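Local coordinates for protein endonuclease and methylase LlaGI (Lactococcus lactis, PDB 5FFJ) that probably recognises, methylates and cuts specific DNA as a Type ISP restriction-modification enzyme with a helicase-like ATPase, and is held here without its nuclease on a DNA substrate mimic, at residues V1056-I1061 with R1165-T1170; S1176-I1181 with P1214-E1219. All coordinates share one frame; numbering follows the deposited sequence.

Contact 1: residues V1056-I1061 with R1165-T1170; sequences VKDIGI and RKTYQT. With nucleotides of chain B.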
ATOM      1  N   VAL A1056     -15.641 -39.706  -7.369  1.00 46.74           N
ATOM      2  CA  VAL A1056     -15.603 -38.261  -7.551  1.00 41.44           C
ATOM      3  C   VAL A1056     -15.129 -37.550  -6.290  1.00 43.53           C
ATOM      4  O   VAL A1056     -15.595 -37.837  -5.187  1.00 45.95           O
ATOM      5  CB  VAL A1056     -16.991 -37.715  -7.942  1.00 38.45           C
ATOM      6  CG1 VAL A1056     -17.013 -36.187  -7.893  1.00 45.59           C
ATOM      7  CG2 VAL A1056     -17.382 -38.215  -9.323  1.00 54.34           C
ATOM      8  N   LYS A1057     -14.200 -36.618  -6.472  1.00 46.37           N
ATOM      9  CA  LYS A1057     -13.765 -35.738  -5.399  1.00 41.73           C
ATOM     10  C   LYS A1057     -14.088 -34.305  -5.781  1.00 43.50           C
ATOM     11  O   LYS A1057     -14.103 -33.955  -6.962  1.00 55.27           O
ATOM     12  CB  LYS A1057     -12.267 -35.899  -5.114  1.00 38.77           C
ATOM     13  CG  LYS A1057     -11.351 -35.614  -6.298  1.00 42.52           C
ATOM     14  CD  LYS A1057     -10.893 -34.160  -6.342  1.00 40.10           C
ATOM     15  CE  LYS A1057      -9.965 -33.895  -7.521  1.00 42.02           C
ATOM     16  NZ  LYS A1057     -10.616 -34.199  -8.826  1.00 57.99           N
ATOM     17  N   ASP A1058     -14.353 -33.488  -4.771  1.00 42.48           N
ATOM     18  CA  ASP A1058     -14.673 -32.086  -4.972  1.00 39.09           C
ATOM     19  C   ASP A1058     -13.652 -31.253  -4.210  1.00 44.41           C
ATOM     20  O   ASP A1058     -12.802 -31.800  -3.505  1.00 46.06           O
ATOM     21  CB  ASP A1058     -16.102 -31.789  -4.500  1.00 41.17           C
ATOM     22  CG  ASP A1058     -16.567 -30.392  -4.864  1.00 42.95           C
ATOM     23  OD1 ASP A1058     -16.148 -29.884  -5.925  1.00 56.87           O
ATOM     24  OD2 ASP A1058     -17.352 -29.804  -4.088  1.00 51.26           O
ATOM     25  N   ILE A1059     -13.725 -29.936  -4.370  1.00 27.74           N
ATOM     26  CA  ILE A1059     -12.891 -29.028  -3.602  1.00 40.85           C
ATOM     27  C   ILE A1059     -13.766 -27.905  -3.049  1.00 42.60           C
ATOM     28  O   ILE A1059     -14.771 -27.538  -3.654  1.00 51.27           O
ATOM     29  CB  ILE A1059     -11.727 -28.486  -4.458  1.00 44.29           C
ATOM     30  CG1 ILE A1059     -12.212 -27.507  -5.524  1.00 63.02           C
ATOM     31  CG2 ILE A1059     -11.018 -29.640  -5.156  1.00 63.06           C
ATOM     32  CD1 ILE A1059     -11.064 -26.889  -6.300  1.00 66.22           C
ATOM     33  N   GLY A1060     -13.390 -27.383  -1.886  1.00 44.54           N
ATOM     34  CA  GLY A1060     -14.258 -26.508  -1.118  1.00 45.50           C
ATOM     35  C   GLY A1060     -14.746 -25.281  -1.857  1.00 35.76           C
ATOM     36  O   GLY A1060     -14.079 -24.785  -2.764  1.00 43.20           O
ATOM     37  N   ILE A1061     -15.912 -24.789  -1.454  1.00 41.75           N
ATOM     38  CA  ILE A1061     -16.557 -23.684  -2.146  1.00 35.66           C
ATOM     39  C   ILE A1061     -15.752 -22.392  -1.971  1.00 38.79           C
ATOM     40  O   ILE A1061     -15.074 -22.200  -0.958  1.00 31.19           O
ATOM     41  CB  ILE A1061     -18.014 -23.490  -1.643  1.00 48.51           C
ATOM     42  CG1 ILE A1061     -18.904 -22.976  -2.772  1.00 54.93           C
ATOM     43  CG2 ILE A1061     -18.075 -22.551  -0.445  1.00 48.24           C
ATOM     44  CD1 ILE A1061     -20.378 -23.013  -2.439  1.00 56.59           C
ATOM     45  N   ARG A1165     -18.571 -25.000  -7.173  1.00 42.18           N
ATOM     46  CA  ARG A1165     -17.972 -26.330  -7.241  1.00 39.91           C
ATOM     47  C   ARG A1165     -19.035 -27.400  -7.508  1.00 47.20           C
ATOM     48  O   ARG A1165     -20.004 -27.152  -8.230  1.00 56.39           O
ATOM     49  CB  ARG A1165     -17.221 -26.621  -5.941  1.00 33.75           C
ATOM     50  CG  ARG A1165     -16.300 -25.492  -5.493  1.00 30.88           C
ATOM     51  CD  ARG A1165     -15.197 -25.252  -6.502  1.00 46.27           C
ATOM     52  NE  ARG A1165     -13.992 -24.701  -5.894  1.00 43.36           N
ATOM     53  CZ  ARG A1165     -12.957 -24.231  -6.582  1.00 47.81           C
ATOM     54  NH1 ARG A1165     -12.972 -24.234  -7.909  1.00 52.75           N
ATOM     55  NH2 ARG A1165     -11.906 -23.756  -5.940  1.00 43.09           N
ATOM     56  N   LYS A1166     -18.851 -28.583  -6.925  1.00 42.60           N
ATOM     57  CA  LYS A1166     -19.789 -29.692  -7.092  1.00 51.46           C
ATOM     58  C   LYS A1166     -20.803 -29.756  -5.952  1.00 51.12           C
ATOM     59  O   LYS A1166     -21.405 -30.803  -5.709  1.00 30.93           O
ATOM     60  CB  LYS A1166     -19.045 -31.027  -7.162  1.00 42.98           C
ATOM     61  CG  LYS A1166     -17.978 -31.115  -8.233  1.00 31.10           C
ATOM     62  CD  LYS A1166     -17.403 -32.528  -8.298  1.00 39.56           C
ATOM     63  CE  LYS A1166     -16.177 -32.621  -9.201  1.00 38.19           C
ATOM     64  NZ  LYS A1166     -16.133 -31.556 -10.244  1.00 48.15           N
ATOM     65  N   THR A1167     -20.986 -28.643  -5.250  1.00 42.83           N
ATOM     66  CA  THR A1167     -21.853 -28.626  -4.077  1.00 47.53           C
ATOM     67  C   THR A1167     -23.302 -28.954  -4.429  1.00 49.64           C
ATOM     68  O   THR A1167     -24.033 -29.506  -3.609  1.00 50.58           O
ATOM     69  CB  THR A1167     -21.814 -27.265  -3.369  1.00 38.35           C
ATOM     70  OG1 THR A1167     -22.187 -26.230  -4.289  1.00 58.64           O
ATOM     71  CG2 THR A1167     -20.419 -26.991  -2.821  1.00 43.45           C
ATOM     72  N   TYR A1168     -23.716 -28.621  -5.645  1.00 52.88           N
ATOM     73  CA  TYR A1168     -25.074 -28.925  -6.078  1.00 49.99           C
ATOM     74  C   TYR A1168     -25.254 -30.426  -6.300  1.00 54.43           C
ATOM     75  O   TYR A1168     -26.373 -30.937  -6.240  1.00 44.47           O
ATOM     76  CB  TYR A1168     -25.423 -28.151  -7.348  1.00 47.82           C
ATOM     77  CG  TYR A1168     -25.862 -26.730  -7.074  1.00 41.23           C
ATOM     78  CD1 TYR A1168     -27.141 -26.458  -6.611  1.00 26.22           C
ATOM     79  CD2 TYR A1168     -24.998 -25.661  -7.276  1.00 39.96           C
ATOM     80  CE1 TYR A1168     -27.549 -25.165  -6.354  1.00 32.13           C
ATOM     81  CE2 TYR A1168     -25.398 -24.362  -7.020  1.00 40.73           C
ATOM     82  CZ  TYR A1168     -26.676 -24.120  -6.560  1.00 39.26           C
ATOM     83  OH  TYR A1168     -27.087 -22.831  -6.303  1.00 48.93           O
ATOM     84  N   GLN A1169     -24.150 -31.127  -6.542  1.00 53.90           N
ATOM     85  CA  GLN A1169     -24.182 -32.582  -6.675  1.00 40.73           C
ATOM     86  C   GLN A1169     -24.099 -33.271  -5.313  1.00 51.19           C
ATOM     87  O   GLN A1169     -24.660 -34.351  -5.130  1.00 60.80           O
ATOM     88  CB  GLN A1169     -23.040 -33.073  -7.568  1.00 50.52           C
ATOM     89  CG  GLN A1169     -23.287 -32.894  -9.059  1.00 67.30           C
ATOM     90  CD  GLN A1169     -23.355 -31.438  -9.476  1.00 71.10           C
ATOM     91  OE1 GLN A1169     -24.432 -30.903  -9.739  1.00 75.72           O
ATOM     92  NE2 GLN A1169     -22.198 -30.789  -9.546  1.00 71.63           N
ATOM     93  N   THR A1170     -23.400 -32.650  -4.364  1.00 38.69           N
ATOM     94  CA  THR A1170     -23.221 -33.238  -3.037  1.00 50.00           C
ATOM     95  C   THR A1170     -24.223 -32.692  -2.023  1.00 50.26           C
ATOM     96  O   THR A1170     -24.515 -33.348  -1.023  1.00 43.72           O
ATOM     97  CB  THR A1170     -21.802 -32.993  -2.497  1.00 41.00           C
ATOM     98  OG1 THR A1170     -21.541 -31.586  -2.440  1.00 42.60           O
ATOM     99  CG2 THR A1170     -20.770 -33.666  -3.381  1.00 41.62           C
TER
ATOM    100  P    DC B   6     -15.272 -27.249 -10.508  1.00 63.51           P
ATOM    101  OP1  DC B   6     -16.117 -28.371 -10.035  1.00 60.42           O
ATOM    102  OP2  DC B   6     -15.311 -25.946  -9.808  1.00 44.28           O
ATOM    103  O5'  DC B   6     -13.755 -27.746 -10.549  1.00 61.83           O
ATOM    104  C5'  DC B   6     -13.365 -28.758 -11.480  1.00 48.70           C
ATOM    105  C4'  DC B   6     -11.936 -28.539 -11.949  1.00 43.92           C
ATOM    106  O4'  DC B   6     -11.819 -27.215 -12.561  1.00 50.16           O
ATOM    107  C3'  DC B   6     -10.882 -28.589 -10.837  1.00 56.28           C
ATOM    108  O3'  DC B   6      -9.778 -29.419 -11.214  1.00 25.29           O
ATOM    109  C2'  DC B   6     -10.481 -27.126 -10.660  1.00 47.74           C
ATOM    110  C1'  DC B   6     -10.673 -26.563 -12.056  1.00 34.40           C
ATOM    111  N1   DC B   6     -10.891 -25.068 -12.089  1.00 35.85           N
ATOM    112  C2   DC B   6      -9.923 -24.221 -12.662  1.00 49.11           C
ATOM    113  O2   DC B   6      -8.893 -24.710 -13.143  1.00 61.19           O
ATOM    114  N3   DC B   6     -10.149 -22.879 -12.672  1.00 46.65           N
ATOM    115  C4   DC B   6     -11.271 -22.383 -12.147  1.00 48.32           C
ATOM    116  N4   DC B   6     -11.453 -21.055 -12.175  1.00 50.90           N
ATOM    117  C5   DC B   6     -12.257 -23.227 -11.559  1.00 42.97           C
ATOM    118  C6   DC B   6     -12.028 -24.544 -11.552  1.00 37.62           C
ATOM    119  P    DA B   7      -8.738 -29.948 -10.119  1.00173.78           P
ATOM    120  OP1  DA B   7      -7.941 -31.023 -10.725  1.00 36.97           O
ATOM    121  OP2  DA B   7      -9.481 -30.221  -8.879  1.00 52.80           O
ATOM    122  O5'  DA B   7      -7.793 -28.693  -9.876  1.00 30.60           O
ATOM    123  C5'  DA B   7      -6.686 -28.443 -10.736  1.00 71.36           C
ATOM    124  C4'  DA B   7      -6.045 -27.100 -10.429  1.00 41.67           C
ATOM    125  O4'  DA B   7      -7.046 -26.050 -10.513  1.00 46.50           O
ATOM    126  C3'  DA B   7      -5.426 -26.979  -9.029  1.00 44.96           C
ATOM    127  O3'  DA B   7      -4.045 -26.607  -9.132  1.00 39.76           O
ATOM    128  C2'  DA B   7      -6.274 -25.904  -8.344  1.00 44.63           C
ATOM    129  C1'  DA B   7      -6.765 -25.095  -9.525  1.00 48.85           C
ATOM    130  N9   DA B   7      -7.958 -24.287  -9.269  1.00 47.32           N
ATOM    131  C8   DA B   7      -9.120 -24.682  -8.663  1.00 43.33           C
ATOM    132  N7   DA B   7     -10.020 -23.729  -8.573  1.00 42.86           N
ATOM    133  C5   DA B   7      -9.407 -22.634  -9.161  1.00 47.48           C
ATOM    134  C6   DA B   7      -9.834 -21.307  -9.383  1.00 38.39           C
ATOM    135  N6   DA B   7     -11.035 -20.848  -9.019  1.00 38.50           N
ATOM    136  N1   DA B   7      -8.974 -20.469  -9.995  1.00 46.15           N
ATOM    137  C2   DA B   7      -7.771 -20.931 -10.359  1.00 49.33           C
ATOM    138  N3   DA B   7      -7.260 -22.149 -10.205  1.00 56.90           N
ATOM    139  C4   DA B   7      -8.137 -22.961  -9.594  1.00 52.01           C
TER

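Contact 2: residues S1176-I1181 with P1214-E1219; sequences SKNLLI and PRFTYE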
ATOM      1  N   SER A1176     -30.541 -31.437   2.195  1.00 75.19           N
ATOM      2  CA  SER A1176     -29.837 -32.629   1.731  1.00 71.41           C
ATOM      3  C   SER A1176     -29.039 -33.286   2.852  1.00 57.25           C
ATOM      4  O   SER A1176     -28.687 -32.640   3.839  1.00 63.84           O
ATOM      5  CB  SER A1176     -28.902 -32.279   0.572  1.00 60.89           C
ATOM      6  OG  SER A1176     -29.615 -31.661  -0.485  1.00 66.13           O
ATOM      7  N   LYS A1177     -28.759 -34.576   2.683  1.00 59.99           N
ATOM      8  CA  LYS A1177     -27.991 -35.347   3.654  1.00 52.86           C
ATOM      9  C   LYS A1177     -26.776 -35.986   2.991  1.00 55.07           C
ATOM     10  O   LYS A1177     -26.917 -36.845   2.120  1.00 57.69           O
ATOM     11  CB  LYS A1177     -28.861 -36.433   4.294  1.00 57.33           C
ATOM     12  CG  LYS A1177     -30.055 -35.913   5.077  1.00 60.72           C
ATOM     13  CD  LYS A1177     -29.622 -35.099   6.280  1.00 83.32           C
ATOM     14  CE  LYS A1177     -30.817 -34.665   7.106  1.00100.71           C
ATOM     15  NZ  LYS A1177     -30.408 -33.840   8.275  1.00108.59           N
ATOM     16  N   ASN A1178     -25.586 -35.569   3.409  1.00 48.77           N
ATOM     17  CA  ASN A1178     -24.354 -36.123   2.864  1.00 44.07           C
ATOM     18  C   ASN A1178     -23.216 -36.082   3.883  1.00 41.19           C
ATOM     19  O   ASN A1178     -23.244 -35.293   4.831  1.00 38.11           O
ATOM     20  CB  ASN A1178     -23.951 -35.358   1.601  1.00 47.46           C
ATOM     21  CG  ASN A1178     -23.221 -36.227   0.595  1.00 39.20           C
ATOM     22  OD1 ASN A1178     -22.622 -37.242   0.952  1.00 40.64           O
ATOM     23  ND2 ASN A1178     -23.264 -35.826  -0.673  1.00 38.28           N
ATOM     24  N   LEU A1179     -22.228 -36.952   3.684  1.00 40.94           N
ATOM     25  CA  LEU A1179     -20.988 -36.927   4.455  1.00 34.66           C
ATOM     26  C   LEU A1179     -19.815 -36.671   3.522  1.00 43.26           C
ATOM     27  O   LEU A1179     -19.676 -37.348   2.502  1.00 51.51           O
ATOM     28  CB  LEU A1179     -20.765 -38.247   5.196  1.00 39.85           C
ATOM     29  CG  LEU A1179     -21.659 -38.617   6.379  1.00 38.02           C
ATOM     30  CD1 LEU A1179     -21.152 -39.914   6.985  1.00 35.12           C
ATOM     31  CD2 LEU A1179     -21.698 -37.515   7.427  1.00 41.75           C
ATOM     32  N   LEU A1180     -18.977 -35.695   3.863  1.00 45.63           N
ATOM     33  CA  LEU A1180     -17.740 -35.476   3.125  1.00 52.55           C
ATOM     34  C   LEU A1180     -16.550 -35.345   4.067  1.00 42.33           C
ATOM     35  O   LEU A1180     -16.643 -34.751   5.141  1.00 35.57           O
ATOM     36  CB  LEU A1180     -17.855 -34.244   2.216  1.00 54.01           C
ATOM     37  CG  LEU A1180     -18.508 -32.958   2.725  1.00 44.44           C
ATOM     38  CD1 LEU A1180     -17.549 -32.129   3.544  1.00 57.85           C
ATOM     39  CD2 LEU A1180     -19.005 -32.147   1.544  1.00 42.83           C
ATOM     40  N   ILE A1181     -15.435 -35.940   3.656  1.00 41.91           N
ATOM     41  CA  ILE A1181     -14.189 -35.873   4.402  1.00 33.51           C
ATOM     42  C   ILE A1181     -13.334 -34.741   3.858  1.00 37.23           C
ATOM     43  O   ILE A1181     -12.689 -34.893   2.821  1.00 46.45           O
ATOM     44  CB  ILE A1181     -13.398 -37.193   4.313  1.00 34.62           C
ATOM     45  CG1 ILE A1181     -14.256 -38.356   4.805  1.00 43.34           C
ATOM     46  CG2 ILE A1181     -12.108 -37.100   5.122  1.00 40.27           C
ATOM     47  CD1 ILE A1181     -13.636 -39.713   4.572  1.00 41.47           C
ATOM     48  N   PRO A1214     -16.833 -36.669  -0.938  1.00 38.76           N
ATOM     49  CA  PRO A1214     -18.229 -36.908  -0.558  1.00 45.32           C
ATOM     50  C   PRO A1214     -18.589 -38.384  -0.460  1.00 43.74           C
ATOM     51  O   PRO A1214     -18.023 -39.217  -1.167  1.00 35.42           O
ATOM     52  CB  PRO A1214     -19.016 -36.233  -1.684  1.00 43.32           C
ATOM     53  CG  PRO A1214     -18.108 -36.272  -2.849  1.00 45.92           C
ATOM     54  CD  PRO A1214     -16.725 -36.107  -2.295  1.00 36.81           C
ATOM     55  N   ARG A1215     -19.530 -38.691   0.425  1.00 44.19           N
ATOM     56  CA  ARG A1215     -20.031 -40.048   0.584  1.00 44.50           C
ATOM     57  C   ARG A1215     -21.078 -40.335  -0.482  1.00 45.43           C
ATOM     58  O   ARG A1215     -21.222 -41.471  -0.936  1.00 41.59           O
ATOM     59  CB  ARG A1215     -20.620 -40.238   1.984  1.00 49.05           C
ATOM     60  CG  ARG A1215     -21.279 -41.589   2.230  1.00 47.13           C
ATOM     61  CD  ARG A1215     -20.280 -42.731   2.142  1.00 46.37           C
ATOM     62  NE  ARG A1215     -20.905 -44.023   2.421  1.00 43.34           N
ATOM     63  CZ  ARG A1215     -21.568 -44.751   1.526  1.00 54.19           C
ATOM     64  NH1 ARG A1215     -21.705 -44.324   0.277  1.00 42.21           N
ATOM     65  NH2 ARG A1215     -22.097 -45.913   1.880  1.00 66.88           N
ATOM     66  N   PHE A1216     -21.797 -39.289  -0.879  1.00 50.01           N
ATOM     67  CA  PHE A1216     -22.874 -39.410  -1.854  1.00 46.69           C
ATOM     68  C   PHE A1216     -22.770 -38.349  -2.943  1.00 47.80           C
ATOM     69  O   PHE A1216     -22.194 -37.280  -2.733  1.00 44.54           O
ATOM     70  CB  PHE A1216     -24.235 -39.288  -1.165  1.00 45.58           C
ATOM     71  CG  PHE A1216     -24.507 -40.358  -0.147  1.00 45.03           C
ATOM     72  CD1 PHE A1216     -24.272 -41.690  -0.435  1.00 49.28           C
ATOM     73  CD2 PHE A1216     -25.010 -40.026   1.100  1.00 49.52           C
ATOM     74  CE1 PHE A1216     -24.530 -42.671   0.504  1.00 53.28           C
ATOM     75  CE2 PHE A1216     -25.267 -41.001   2.040  1.00 45.95           C
ATOM     76  CZ  PHE A1216     -25.028 -42.325   1.742  1.00 41.20           C
ATOM     77  N   THR A1217     -23.334 -38.658  -4.106  1.00 46.81           N
ATOM     78  CA  THR A1217     -23.550 -37.670  -5.156  1.00 45.86           C
ATOM     79  C   THR A1217     -25.008 -37.735  -5.588  1.00 47.94           C
ATOM     80  O   THR A1217     -25.607 -38.811  -5.600  1.00 52.66           O
ATOM     81  CB  THR A1217     -22.636 -37.903  -6.364  1.00 41.49           C
ATOM     82  OG1 THR A1217     -22.685 -39.283  -6.749  1.00 62.73           O
ATOM     83  CG2 THR A1217     -21.205 -37.523  -6.026  1.00 34.29           C
ATOM     84  N   TYR A1218     -25.576 -36.584  -5.942  1.00 52.12           N
ATOM     85  CA  TYR A1218     -27.001 -36.489  -6.249  1.00 49.05           C
ATOM     86  C   TYR A1218     -27.262 -36.117  -7.706  1.00 61.18           C
ATOM     87  O   TYR A1218     -26.371 -35.642  -8.411  1.00 46.36           O
ATOM     88  CB  TYR A1218     -27.673 -35.467  -5.330  1.00 54.77           C
ATOM     89  CG  TYR A1218     -27.800 -35.929  -3.899  1.00 50.18           C
ATOM     90  CD1 TYR A1218     -28.904 -36.657  -3.484  1.00 49.20           C
ATOM     91  CD2 TYR A1218     -26.815 -35.638  -2.964  1.00 53.91           C
ATOM     92  CE1 TYR A1218     -29.028 -37.082  -2.180  1.00 47.30           C
ATOM     93  CE2 TYR A1218     -26.930 -36.062  -1.654  1.00 49.59           C
ATOM     94  CZ  TYR A1218     -28.039 -36.785  -1.269  1.00 53.97           C
ATOM     95  OH  TYR A1218     -28.163 -37.211   0.033  1.00 54.14           O
ATOM     96  N   GLU A1219     -28.501 -36.332  -8.138  1.00 73.07           N
ATOM     97  CA  GLU A1219     -28.903 -36.077  -9.514  1.00 76.21           C
ATOM     98  C   GLU A1219     -30.331 -35.547  -9.592  1.00 70.76           C
ATOM     99  O   GLU A1219     -31.215 -36.008  -8.869  1.00 77.72           O
ATOM    100  CB  GLU A1219     -28.781 -37.353 -10.344  1.00 68.99           C
ATOM    101  CG  GLU A1219     -27.565 -37.394 -11.255  1.00 72.42           C
ATOM    102  CD  GLU A1219     -27.411 -38.728 -11.961  1.00 92.45           C
ATOM    103  OE1 GLU A1219     -28.112 -39.691 -11.582  1.00 95.18           O
ATOM    104  OE2 GLU A1219     -26.590 -38.814 -12.898  1.00103.27           O
TER

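Contact 1: residues V1056-I1061 with R1165-T1170
R1165 NE reaches G1060 O at 3.1 Å, nearly straight at 172°, with the oxygen in the guanidinium plane. K1166 N, at the N-cap of helix 1167-1170, meets D1058 OD1 at 3.2 Å from above the carboxylate plane. The D1058 carboxylate, turned anti to the backbone N (chi1 -172°), lies alongside the stem of K1166, the two side chains running in opposite directions. Beyond the protein, R1165 NH1 and NH2 both point to N7 of DA7 in chain B, NH1 at 3.1 Å, while K1166 NZ holds OP1 of DC6 in chain B at 3.2 Å.

The remaining contacts are packing. I1059 CD1 stands over the centre of one face of the R1165 guanidinium, and the same side chain's CG1 lies beside NE. V1056 CG1 packs on K1166 CD at 3.7 Å, and the I1061 and T1167 side chains cross at about a right angle, CD1 against CG2.

G1060 and I1059 thus act as a second shell that sets the turn of the R1165 guanidinium in the major groove. Because N7 is common to both purines, this bond alone would probably not tell adenine from guanine.

Contact 2: residues S1176-I1181 with P1214-E1219
The Y1218 ring meets K1177 O at its edge and in its plane, the phenol OH donating to that carbonyl; the modelled length is too short to be taken literally. N1178 ND2 also lies at this ring's edge, 3.8 Å from CE2. K1177 O touches the edge of the F1216 ring too, near CD2. One face of F1216 carries its neighbour R1215, whose CG sits 3.7 Å above the ring centre. CG of R1215 is anti to the backbone N (chi1 175°) and the chain bends at chi2, so that F1216 CZ lies over one guanidinium face, offset toward its rim; R1215 NH2 ends in a salt bridge with D1234. F1216 also forms a cation-pi contact with R1227.

L1180 and P1214 pair within an antiparallel sheet of the specificity domain, a non-hydrogen-bonded pair with 4.0 Å between CA atoms, while strand 1216-1217 pairs with 1228-1229. L1180 CB rests 3.9 Å from P1214 CA, and its side chain, on the same sheet face as the proline ring, meets F1171.

The amide of N1178 pairs with the backbone of F1216 much as a strand's peptide group would. Its OD1 accepts from F1216 N at 2.9 Å, in the carbonyl plane and on a lone pair, while ND2 donates to F1216 O at 2.7 Å in a nearly straight bond (172°) that arrives from above that carbonyl's plane. ND2 also reaches T1170 O at the end of the short helix. With an alanine here, F1216 N and O and T1170 O would each be likely to lose this partner, leaving the join to the flanking bonds of Y1218 OH and R1215 N. The latter donates to L1179 O, and L1179 CB packs on R1215 CB at 3.8 Å.

In the fold
Along the chain, 1056-1061 comes first, and contact 1 closes a loop of 103 residues when 1165-1170 returns to it. Contact 2 then opens a few residues later at 1176-1181 and closes a shorter, strand-rich loop at 1214-1219, so the two are in series and neither nests in the other. They nevertheless share one antiparallel sheet: strand 1210-1214, late in the second loop, lies between strands 1058-1059 and 1180-1184. Helix 1167-1170 bridges them, as Q1169 O probably bonds Y1218 N and T1170 packs on P1214. DNA-facing contact 1 is thereby tied to the sheet at contact 2, whose nearest atom is about 11 Å from the nucleic acid.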